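Local coordinates for 432aa long hypothetical deoxyribodipyrimidine photolyase (Sulfolobus tokodaii, PDB 2E0I), which probably repairs cyclobutane pyrimidine dimers in DNA with light, carrying one FAD as the likely catalytic cofactor and a second FAD as a probable light-harvesting antenna, at residues Tyr291-Ala296 and Lys369-Phe374; Cys3-Arg8 and Glu14-Leu19; Gly262-Tyr265 and Tyr269-Ile272. All coordinates share one frame; numbering follows the deposited sequence.

Interaction 1. Residues Tyr291-Ala296 and Lys369-Phe374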
loop_
_atom_site.group_PDB
_atom_site.type_symbol
_atom_site.label_atom_id
_atom_site.label_comp_id
_atom_site.label_asym_id
_atom_site.label_seq_id
_atom_site.Cartn_x
_atom_site.Cartn_y
_atom_site.Cartn_z
ATOM N N TYR A 291 19.674 3.564 17.120
ATOM C CA TYR A 291 19.626 2.143 16.800
ATOM C C TYR A 291 19.848 1.823 15.327
ATOM O O TYR A 291 19.009 2.131 14.482
ATOM C CB TYR A 291 18.273 1.585 17.222
ATOM C CG TYR A 291 17.933 1.850 18.664
ATOM C CD1 TYR A 291 17.868 3.153 19.164
ATOM C CD2 TYR A 291 17.693 0.800 19.539
ATOM C CE1 TYR A 291 17.573 3.401 20.498
ATOM C CE2 TYR A 291 17.398 1.036 20.878
ATOM C CZ TYR A 291 17.342 2.340 21.347
ATOM O OH TYR A 291 17.060 2.581 22.668
ATOM N N PRO A 292 20.973 1.166 15.007
ATOM C CA PRO A 292 21.355 0.780 13.643
ATOM C C PRO A 292 20.266 0.190 12.737
ATOM O O PRO A 292 20.066 0.665 11.620
ATOM C CB PRO A 292 22.517 -0.182 13.884
ATOM C CG PRO A 292 23.197 0.471 15.042
ATOM C CD PRO A 292 22.028 0.788 15.961
ATOM N N ILE A 293 19.568 -0.837 13.210
ATOM C CA ILE A 293 18.531 -1.466 12.401
ATOM C C ILE A 293 17.379 -0.519 12.079
ATOM O O ILE A 293 16.827 -0.568 10.980
ATOM C CB ILE A 293 17.956 -2.717 13.083
ATOM C CG1 ILE A 293 17.131 -3.509 12.075
ATOM C CG2 ILE A 293 17.077 -2.328 14.263
ATOM C CD1 ILE A 293 17.910 -3.888 10.846
ATOM N N ILE A 294 17.016 0.334 13.039
ATOM C CA ILE A 294 15.939 1.301 12.842
ATOM C C ILE A 294 16.398 2.365 11.845
ATOM O O ILE A 294 15.671 2.721 10.931
ATOM C CB ILE A 294 15.541 1.991 14.180
ATOM C CG1 ILE A 294 15.128 0.935 15.212
ATOM C CG2 ILE A 294 14.392 2.966 13.954
ATOM C CD1 ILE A 294 13.921 0.100 14.818
ATOM N N ASP A 295 17.613 2.863 12.025
ATOM C CA ASP A 295 18.177 3.870 11.136
ATOM C C ASP A 295 18.295 3.358 9.717
ATOM O O ASP A 295 17.991 4.070 8.766
ATOM C CB ASP A 295 19.552 4.290 11.643
ATOM C CG ASP A 295 19.469 5.037 12.960
ATOM O OD1 ASP A 295 20.430 4.964 13.760
ATOM O OD2 ASP A 295 18.436 5.705 13.190
ATOM N N ALA A 296 18.743 2.118 9.572
ATOM C CA ALA A 296 18.886 1.538 8.252
ATOM C C ALA A 296 17.515 1.488 7.594
ATOM O O ALA A 296 17.355 1.892 6.437
ATOM C CB ALA A 296 19.469 0.154 8.357
ATOM N N LYS A 369 18.203 -7.170 20.137
ATOM C CA LYS A 369 18.065 -8.599 19.901
ATOM C C LYS A 369 17.599 -8.823 18.472
ATOM O O LYS A 369 18.153 -9.642 17.736
ATOM C CB LYS A 369 17.063 -9.211 20.886
ATOM C CG LYS A 369 17.723 -9.811 22.111
ATOM C CD LYS A 369 16.715 -10.298 23.133
ATOM C CE LYS A 369 17.379 -11.256 24.127
ATOM N NZ LYS A 369 18.691 -10.742 24.650
ATOM N N GLN A 370 16.579 -8.068 18.092
ATOM C CA GLN A 370 15.994 -8.137 16.765
ATOM C C GLN A 370 17.060 -7.834 15.710
ATOM O O GLN A 370 17.250 -8.592 14.757
ATOM C CB GLN A 370 14.857 -7.114 16.673
ATOM C CG GLN A 370 13.733 -7.504 15.743
ATOM C CD GLN A 370 12.881 -8.604 16.316
ATOM O OE1 GLN A 370 11.972 -9.112 15.662
ATOM N NE2 GLN A 370 13.169 -8.979 17.552
ATOM N N GLN A 371 17.748 -6.713 15.897
ATOM C CA GLN A 371 18.800 -6.276 14.990
ATOM C C GLN A 371 19.835 -7.367 14.757
ATOM O O GLN A 371 20.252 -7.615 13.623
ATOM C CB GLN A 371 19.501 -5.039 15.559
ATOM C CG GLN A 371 20.715 -4.600 14.761
ATOM C CD GLN A 371 21.386 -3.369 15.337
ATOM O OE1 GLN A 371 20.786 -2.301 15.412
ATOM N NE2 GLN A 371 22.639 -3.515 15.745
ATOM N N GLU A 372 20.239 -8.018 15.842
ATOM C CA GLU A 372 21.255 -9.057 15.784
ATOM C C GLU A 372 20.797 -10.372 15.175
ATOM O O GLU A 372 21.608 -11.124 14.639
ATOM C CB GLU A 372 21.812 -9.304 17.182
ATOM C CG GLU A 372 22.966 -10.275 17.213
ATOM C CD GLU A 372 23.793 -10.138 18.471
ATOM O OE1 GLU A 372 24.344 -9.036 18.691
ATOM O OE2 GLU A 372 23.895 -11.124 19.237
ATOM N N LYS A 373 19.503 -10.652 15.247
ATOM C CA LYS A 373 18.990 -11.891 14.689
ATOM C C LYS A 373 18.753 -11.828 13.187
ATOM O O LYS A 373 19.101 -12.769 12.464
ATOM C CB LYS A 373 17.685 -12.292 15.373
ATOM C CG LYS A 373 17.086 -13.547 14.776
ATOM C CD LYS A 373 15.818 -13.973 15.476
ATOM C CE LYS A 373 15.333 -15.294 14.903
ATOM N NZ LYS A 373 14.120 -15.773 15.612
ATOM N N PHE A 374 18.170 -10.722 12.720
ATOM C CA PHE A 374 17.849 -10.569 11.306
ATOM C C PHE A 374 18.874 -9.885 10.431
ATOM O O PHE A 374 18.656 -9.738 9.233
ATOM C CB PHE A 374 16.495 -9.888 11.166
ATOM C CG PHE A 374 15.378 -10.684 11.753
ATOM C CD1 PHE A 374 15.076 -11.948 11.252
ATOM C CD2 PHE A 374 14.657 -10.203 12.841
ATOM C CE1 PHE A 374 14.074 -12.725 11.830
ATOM C CE2 PHE A 374 13.650 -10.974 13.428
ATOM C CZ PHE A 374 13.359 -12.236 12.922
#
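A glutamine side chain bonding the first turn of a helix makes this buried contact, where Gln371 of helix 367-374 reaches Pro292 and Ile293 at the start of helix 292-304 in the FAD-binding part of the photolyase. Ile293 N gives its hydrogen to Gln371 OE1 at 2.9 Å, with an N-H...O angle of 152°. The donor stands above the carbonyl plane of the amide, 43° out of it. First-turn backbone N-H groups lack a partner one turn back in their own helix, and here the glutamine supplies one for Ile293. With CG anti to the backbone N (chi1 173°) and the chain extended beyond it, Gln371 spans the gap between the helices. Its aliphatic part slides past Ile293, and CB of Gln371 lies 3.7 Å from CB of Ile293. The Pro292 and Gln371 side chains pass at a slant, with Pro292 CB 3.7 Å from Gln371 CD. The other end of the amide is also held, since Gln371 NE2 bonds Ile396 O and His397 ND1, which fixes its rotation. Tyr291, the N-cap residue, sends its hydroxyl to Val412 O and Trp414 N. Around the contact, helix 379-384 packs Ile381 on Pro292 and Gln371 and Phe380 on Ile293, while Leu314 of helix 309-322 also touches Ile293.

Interaction 2. Residues Cys3-Arg8 and Glu14-Leu19. With FAD (flavin-adenine dinucleotide), chain F.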
loop_
_atom_site.group_PDB
_atom_site.type_symbol
_atom_site.label_atom_id
_atom_site.label_comp_id
_atom_site.label_asym_id
_atom_site.label_seq_id
_atom_site.Cartn_x
_atom_site.Cartn_y
_atom_site.Cartn_z
ATOM N N CYS A 3 -20.086 2.576 -24.109
ATOM C CA CYS A 3 -19.829 2.850 -22.713
ATOM C C CYS A 3 -18.376 3.147 -22.357
ATOM O O CYS A 3 -17.474 2.998 -23.186
ATOM C CB CYS A 3 -20.387 1.709 -21.859
ATOM S SG CYS A 3 -19.469 0.139 -21.873
ATOM N N ILE A 4 -18.176 3.590 -21.116
ATOM C CA ILE A 4 -16.862 3.967 -20.591
ATOM C C ILE A 4 -16.379 3.138 -19.399
ATOM O O ILE A 4 -17.153 2.789 -18.504
ATOM C CB ILE A 4 -16.866 5.456 -20.144
ATOM C CG1 ILE A 4 -16.816 6.363 -21.370
ATOM C CG2 ILE A 4 -15.711 5.750 -19.197
ATOM C CD1 ILE A 4 -16.743 7.829 -21.015
ATOM N N PHE A 5 -15.093 2.816 -19.396
ATOM C CA PHE A 5 -14.524 2.097 -18.275
ATOM C C PHE A 5 -13.478 3.005 -17.669
ATOM O O PHE A 5 -12.589 3.495 -18.378
ATOM C CB PHE A 5 -13.835 0.806 -18.675
ATOM C CG PHE A 5 -13.187 0.121 -17.513
ATOM C CD1 PHE A 5 -13.970 -0.528 -16.548
ATOM C CD2 PHE A 5 -11.814 0.224 -17.307
ATOM C CE1 PHE A 5 -13.393 -1.055 -15.387
ATOM C CE2 PHE A 5 -11.222 -0.298 -16.152
ATOM C CZ PHE A 5 -12.017 -0.938 -15.188
ATOM N N ILE A 6 -13.576 3.222 -16.357
ATOM C CA ILE A 6 -12.634 4.094 -15.670
ATOM C C ILE A 6 -11.628 3.321 -14.829
ATOM O O ILE A 6 -12.003 2.661 -13.853
ATOM C CB ILE A 6 -13.360 5.110 -14.726
ATOM C CG1 ILE A 6 -14.349 5.977 -15.518
ATOM C CG2 ILE A 6 -12.335 6.005 -14.028
ATOM C CD1 ILE A 6 -15.176 6.890 -14.629
ATOM N N PHE A 7 -10.355 3.403 -15.210
ATOM C CA PHE A 7 -9.288 2.750 -14.459
ATOM C C PHE A 7 -9.013 3.611 -13.242
ATOM O O PHE A 7 -9.228 4.821 -13.261
ATOM C CB PHE A 7 -8.006 2.676 -15.280
ATOM C CG PHE A 7 -8.077 1.743 -16.435
ATOM C CD1 PHE A 7 -7.695 0.419 -16.290
ATOM C CD2 PHE A 7 -8.519 2.188 -17.674
ATOM C CE1 PHE A 7 -7.747 -0.459 -17.364
ATOM C CE2 PHE A 7 -8.576 1.320 -18.765
ATOM C CZ PHE A 7 -8.188 -0.012 -18.606
ATOM N N ARG A 8 -8.534 2.994 -12.176
ATOM C CA ARG A 8 -8.200 3.757 -10.989
ATOM C C ARG A 8 -7.021 3.146 -10.267
ATOM O O ARG A 8 -6.001 3.793 -10.085
ATOM C CB ARG A 8 -9.396 3.810 -10.041
ATOM C CG ARG A 8 -10.625 4.466 -10.624
ATOM C CD ARG A 8 -11.826 3.677 -10.201
ATOM N NE ARG A 8 -12.909 4.547 -9.792
ATOM C CZ ARG A 8 -13.886 4.177 -8.976
ATOM N NH1 ARG A 8 -13.907 2.941 -8.484
ATOM N NH2 ARG A 8 -14.837 5.046 -8.647
ATOM N N GLU A 14 -5.723 -7.467 -18.354
ATOM C CA GLU A 14 -5.941 -8.888 -18.085
ATOM C C GLU A 14 -6.637 -9.104 -16.756
ATOM O O GLU A 14 -6.302 -8.478 -15.763
ATOM C CB GLU A 14 -4.606 -9.627 -18.043
ATOM C CG GLU A 14 -3.878 -9.743 -19.378
ATOM C CD GLU A 14 -4.567 -10.695 -20.355
ATOM O OE1 GLU A 14 -5.239 -11.653 -19.904
ATOM O OE2 GLU A 14 -4.419 -10.494 -21.580
ATOM N N ASP A 15 -7.596 -10.014 -16.740
ATOM C CA ASP A 15 -8.355 -10.338 -15.534
ATOM C C ASP A 15 -8.793 -9.110 -14.757
ATOM O O ASP A 15 -8.517 -8.963 -13.573
ATOM C CB ASP A 15 -7.564 -11.286 -14.613
ATOM C CG ASP A 15 -8.433 -11.874 -13.483
ATOM O OD1 ASP A 15 -9.586 -12.303 -13.747
ATOM O OD2 ASP A 15 -7.963 -11.918 -12.324
ATOM N N ASN A 16 -9.483 -8.218 -15.443
ATOM C CA ASN A 16 -9.994 -7.020 -14.810
ATOM C C ASN A 16 -11.504 -7.185 -14.880
ATOM O O ASN A 16 -12.103 -7.028 -15.944
ATOM C CB ASN A 16 -9.543 -5.783 -15.578
ATOM C CG ASN A 16 -9.989 -4.499 -14.915
ATOM O OD1 ASN A 16 -9.216 -3.547 -14.813
ATOM N ND2 ASN A 16 -11.244 -4.460 -14.470
ATOM N N THR A 17 -12.103 -7.511 -13.736
ATOM C CA THR A 17 -13.540 -7.757 -13.634
ATOM C C THR A 17 -14.431 -6.729 -14.323
ATOM O O THR A 17 -15.120 -7.033 -15.299
ATOM C CB THR A 17 -13.971 -7.870 -12.164
ATOM O OG1 THR A 17 -13.091 -8.773 -11.477
ATOM C CG2 THR A 17 -15.398 -8.406 -12.075
ATOM N N GLY A 18 -14.418 -5.508 -13.814
ATOM C CA GLY A 18 -15.249 -4.484 -14.402
ATOM C C GLY A 18 -14.975 -4.299 -15.873
ATOM O O GLY A 18 -15.895 -4.146 -16.674
ATOM N N LEU A 19 -13.699 -4.314 -16.243
ATOM C CA LEU A 19 -13.345 -4.124 -17.636
ATOM C C LEU A 19 -13.921 -5.255 -18.474
ATOM O O LEU A 19 -14.416 -5.025 -19.581
ATOM C CB LEU A 19 -11.827 -4.050 -17.791
ATOM C CG LEU A 19 -11.328 -3.855 -19.225
ATOM C CD1 LEU A 19 -11.951 -2.599 -19.827
ATOM C CD2 LEU A 19 -9.801 -3.795 -19.232
HETATM P PA FAD F . -5.764 8.009 -2.032
HETATM O O1A FAD F . -5.027 7.302 -0.960
HETATM O O2A FAD F . -5.137 8.828 -3.091
HETATM O O5B FAD F . -6.301 9.218 -1.113
HETATM C C5B FAD F . -7.336 10.087 -1.587
HETATM C C4B FAD F . -7.781 11.079 -0.510
HETATM O O4B FAD F . -7.754 10.402 0.762
HETATM C C3B FAD F . -6.804 12.248 -0.380
HETATM O O3B FAD F . -7.473 13.369 0.206
HETATM C C2B FAD F . -5.782 11.667 0.596
HETATM O O2B FAD F . -5.096 12.734 1.256
HETATM C C1B FAD F . -6.738 11.001 1.587
HETATM N N9A FAD F . -6.049 9.989 2.424
HETATM C C8A FAD F . -5.294 8.987 1.978
HETATM N N7A FAD F . -4.871 8.245 2.997
HETATM C C5A FAD F . -5.362 8.776 4.111
HETATM C C6A FAD F . -5.293 8.440 5.458
HETATM N N6A FAD F . -4.570 7.398 5.855
HETATM N N1A FAD F . -5.944 9.196 6.355
HETATM C C2A FAD F . -6.638 10.256 5.976
HETATM N N3A FAD F . -6.721 10.605 4.703
HETATM C C4A FAD F . -6.106 9.892 3.750
HETATM N N1 FAD F . -6.527 7.138 -8.852
HETATM C C2 FAD F . -7.198 7.901 -9.815
HETATM O O2 FAD F . -8.203 7.454 -10.364
HETATM N N3 FAD F . -6.748 9.194 -10.109
HETATM C C4 FAD F . -5.638 9.723 -9.437
HETATM O O4 FAD F . -5.242 10.857 -9.705
HETATM C C4X FAD F . -4.985 8.969 -8.467
HETATM N N5 FAD F . -3.917 9.518 -7.743
HETATM C C5X FAD F . -3.274 8.767 -6.751
HETATM C C6 FAD F . -2.276 9.353 -5.979
HETATM C C7 FAD F . -1.694 8.649 -4.928
HETATM C C7M FAD F . -0.602 9.318 -4.089
HETATM C C8 FAD F . -2.113 7.349 -4.656
HETATM C C8M FAD F . -1.495 6.548 -3.508
HETATM C C9 FAD F . -3.106 6.761 -5.435
HETATM C C9A FAD F . -3.691 7.465 -6.485
HETATM N N10 FAD F . -4.731 6.901 -7.242
HETATM C C10 FAD F . -5.423 7.678 -8.179
HETATM C "C1'" FAD F . -5.170 5.506 -7.001
HETATM C "C2'" FAD F . -6.139 5.380 -5.826
HETATM O "O2'" FAD F . -5.639 4.414 -4.896
HETATM C "C3'" FAD F . -7.532 4.975 -6.319
HETATM O "O3'" FAD F . -8.063 6.010 -7.153
HETATM C "C4'" FAD F . -8.478 4.734 -5.141
HETATM O "O4'" FAD F . -9.691 4.152 -5.628
HETATM C "C5'" FAD F . -8.793 6.044 -4.415
HETATM O "O5'" FAD F . -8.988 5.834 -3.014
HETATM P P FAD F . -7.745 5.986 -2.000
HETATM O O1P FAD F . -8.301 5.954 -0.628
HETATM O O2P FAD F . -6.687 5.015 -2.357
HETATM O O3P FAD F . -7.262 7.488 -2.317
#
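The first beta-alpha-beta unit of the N-terminal photolyase domain, strand 2-7, helix 17-25 and strand 28-35, holds this apolar contact between the strand and the start of its helix. Leu19 sits over one face of the Phe5 ring: its CB is 4.0 Å from the ring centroid and 7° off the normal, a CH-pi contact. The two side chains cross at about a right angle, and Leu19 CD1 comes within 3.8 Å of Phe5 CG. Phe5 CG stands anti to the backbone N (chi1 177°), which carries the ring toward the helix, where CE1 lies 3.6 Å from Gly18 C. Gly18, having no side chain, lets its backbone lie beside that ring. The Asn16 amide, at the N-cap, approaches the far end of the Phe5 ring with its plane nearly perpendicular, 86° apart. Phe7 adds a looser touch, CZ to Leu19 CD2 at 4.2 Å, and one face of its ring receives Phe5 CE2. Just beyond the strand, Arg8 lines an FAD pocket, its backbone O 3.6 Å from FAD N1, and its guanidinium forms a salt bridge with Asp107. Strand 2-7 lies between strands 28-35 and 92-96 of the parallel sheet; Val29 and Tyr94 flank Phe5, and Pro31 touches Phe7.

Interaction 3. Residues Gly262-Tyr265 and Tyr269-Ile272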
loop_
_atom_site.group_PDB
_atom_site.type_symbol
_atom_site.label_atom_id
_atom_site.label_comp_id
_atom_site.label_asym_id
_atom_site.label_seq_id
_atom_site.Cartn_x
_atom_site.Cartn_y
_atom_site.Cartn_z
ATOM N N GLY A 262 -8.543 7.708 11.375
ATOM C CA GLY A 262 -8.651 8.874 12.232
ATOM C C GLY A 262 -8.765 8.527 13.704
ATOM O O GLY A 262 -8.394 9.334 14.550
ATOM N N HIS A 263 -9.296 7.344 14.010
ATOM C CA HIS A 263 -9.447 6.895 15.392
ATOM C C HIS A 263 -8.862 5.504 15.541
ATOM O O HIS A 263 -8.526 4.860 14.562
ATOM C CB HIS A 263 -10.920 6.824 15.799
ATOM C CG HIS A 263 -11.685 8.093 15.583
ATOM N ND1 HIS A 263 -12.998 8.240 15.979
ATOM C CD2 HIS A 263 -11.340 9.258 14.987
ATOM C CE1 HIS A 263 -13.428 9.439 15.633
ATOM N NE2 HIS A 263 -12.441 10.076 15.030
ATOM N N CYS A 264 -8.760 5.038 16.778
ATOM C CA CYS A 264 -8.231 3.709 17.050
ATOM C C CYS A 264 -9.307 2.658 16.802
ATOM O O CYS A 264 -10.485 2.889 17.078
ATOM C CB CYS A 264 -7.757 3.616 18.502
ATOM S SG CYS A 264 -6.433 4.762 18.953
ATOM N N TYR A 265 -8.902 1.506 16.273
ATOM C CA TYR A 265 -9.840 0.427 16.015
ATOM C C TYR A 265 -10.578 0.189 17.327
ATOM O O TYR A 265 -11.810 0.195 17.372
ATOM C CB TYR A 265 -9.087 -0.827 15.577
ATOM C CG TYR A 265 -9.978 -2.017 15.339
ATOM C CD1 TYR A 265 -11.008 -1.958 14.409
ATOM C CD2 TYR A 265 -9.810 -3.189 16.068
ATOM C CE1 TYR A 265 -11.859 -3.035 14.212
ATOM C CE2 TYR A 265 -10.654 -4.279 15.883
ATOM C CZ TYR A 265 -11.678 -4.196 14.955
ATOM O OH TYR A 265 -12.539 -5.254 14.782
ATOM N N TYR A 269 -8.539 3.501 23.385
ATOM C CA TYR A 269 -7.198 4.065 23.292
ATOM C C TYR A 269 -7.098 5.433 22.624
ATOM O O TYR A 269 -6.000 5.957 22.431
ATOM C CB TYR A 269 -6.287 3.067 22.597
ATOM C CG TYR A 269 -6.124 1.793 23.388
ATOM C CD1 TYR A 269 -5.390 1.772 24.572
ATOM C CD2 TYR A 269 -6.716 0.606 22.959
ATOM C CE1 TYR A 269 -5.247 0.602 25.306
ATOM C CE2 TYR A 269 -6.580 -0.569 23.688
ATOM C CZ TYR A 269 -5.845 -0.567 24.856
ATOM O OH TYR A 269 -5.698 -1.736 25.566
ATOM N N ASP A 270 -8.239 6.014 22.276
ATOM C CA ASP A 270 -8.245 7.339 21.676
ATOM C C ASP A 270 -7.921 8.348 22.784
ATOM O O ASP A 270 -7.856 9.558 22.555
ATOM C CB ASP A 270 -9.619 7.636 21.066
ATOM C CG ASP A 270 -9.653 7.420 19.556
ATOM O OD1 ASP A 270 -10.759 7.453 18.971
ATOM O OD2 ASP A 270 -8.576 7.230 18.949
ATOM N N ASN A 271 -7.700 7.822 23.986
ATOM C CA ASN A 271 -7.397 8.636 25.154
ATOM C C ASN A 271 -5.946 8.601 25.577
ATOM O O ASN A 271 -5.569 9.257 26.549
ATOM C CB ASN A 271 -8.263 8.195 26.325
ATOM C CG ASN A 271 -9.688 8.698 26.209
ATOM O OD1 ASN A 271 -10.618 8.073 26.721
ATOM N ND2 ASN A 271 -9.865 9.844 25.542
ATOM N N ILE A 272 -5.134 7.833 24.859
ATOM C CA ILE A 272 -3.715 7.740 25.170
ATOM C C ILE A 272 -3.087 9.122 25.063
ATOM O O ILE A 272 -3.376 9.869 24.137
ATOM C CB ILE A 272 -3.001 6.788 24.203
ATOM C CG1 ILE A 272 -3.508 5.365 24.431
ATOM C CG2 ILE A 272 -1.492 6.878 24.393
ATOM C CD1 ILE A 272 -2.868 4.330 23.539
#
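Asp270 OD2 is gripped by the backbone N-H of Cys264 and by a salt bridge to Arg328 NH2, so a single carboxylate oxygen ties the loop to itself and to helix 327-337. The bond from Cys264 N to Asp270 OD2 is 3.1 Å long with an N-H...O angle of 148°, and the N-H comes from above the carboxylate plane, 38° out of it. Cys264 SG lies 3.3 Å from the same oxygen. With SG anti to its own carbonyl carbon, the thiol turns toward the 3-10 segment, where it also packs at 4.0 Å against Tyr269 CB and at 3.7 Å from Tyr269 O. The second carboxylate oxygen, OD1, lies beside His263 CB. The imidazole and carboxylate planes stand 75° apart, and the two side chains pass at a slant. An alanine in place of Asp270 is likely to leave Arg328 without its charge partner and Cys264 N without its acceptor, setting the loop freer to move. Arg328 reinforces the join a second time, its NE bonding Gly262 O, so one guanidinium holds both the backbone of 262-265 and the carboxylate of 269-272. Its charge would probably help keep Asp270 ionised. Trp327 and Arg328 also pack against Cys264, the buried member of the contact, whereas His263 is exposed. Within the second segment, Ile272 N bonds Tyr269 O, closing the short turn that presents Asp270. In the loop between helices 238-256 and 278-286, then, an aspartate side chain accepts a bond from an earlier backbone N-H, and an arginine of helix 327-337 secures the loop to the helical FAD-binding region.

How the interactions relate
Interactions 1 and 3 both belong to the FAD-binding region of the chain, with centres about 29 Å apart, while interaction 2 belongs to the N-terminal photolyase domain, across the chain's centre from interaction 1. None touches another. Interactions 1 and 2 are buried; interaction 3 is partly buried and reaches the surface at its histidine. Their chemistry differs accordingly. A neutral amide joins two helices distant in sequence in interaction 1, aromatic and aliphatic groups join a strand to the helix that follows it in interaction 2, and in interaction 3 a carboxylate draws together neighbouring parts of one loop. Only interaction 2 includes a residue of an FAD pocket.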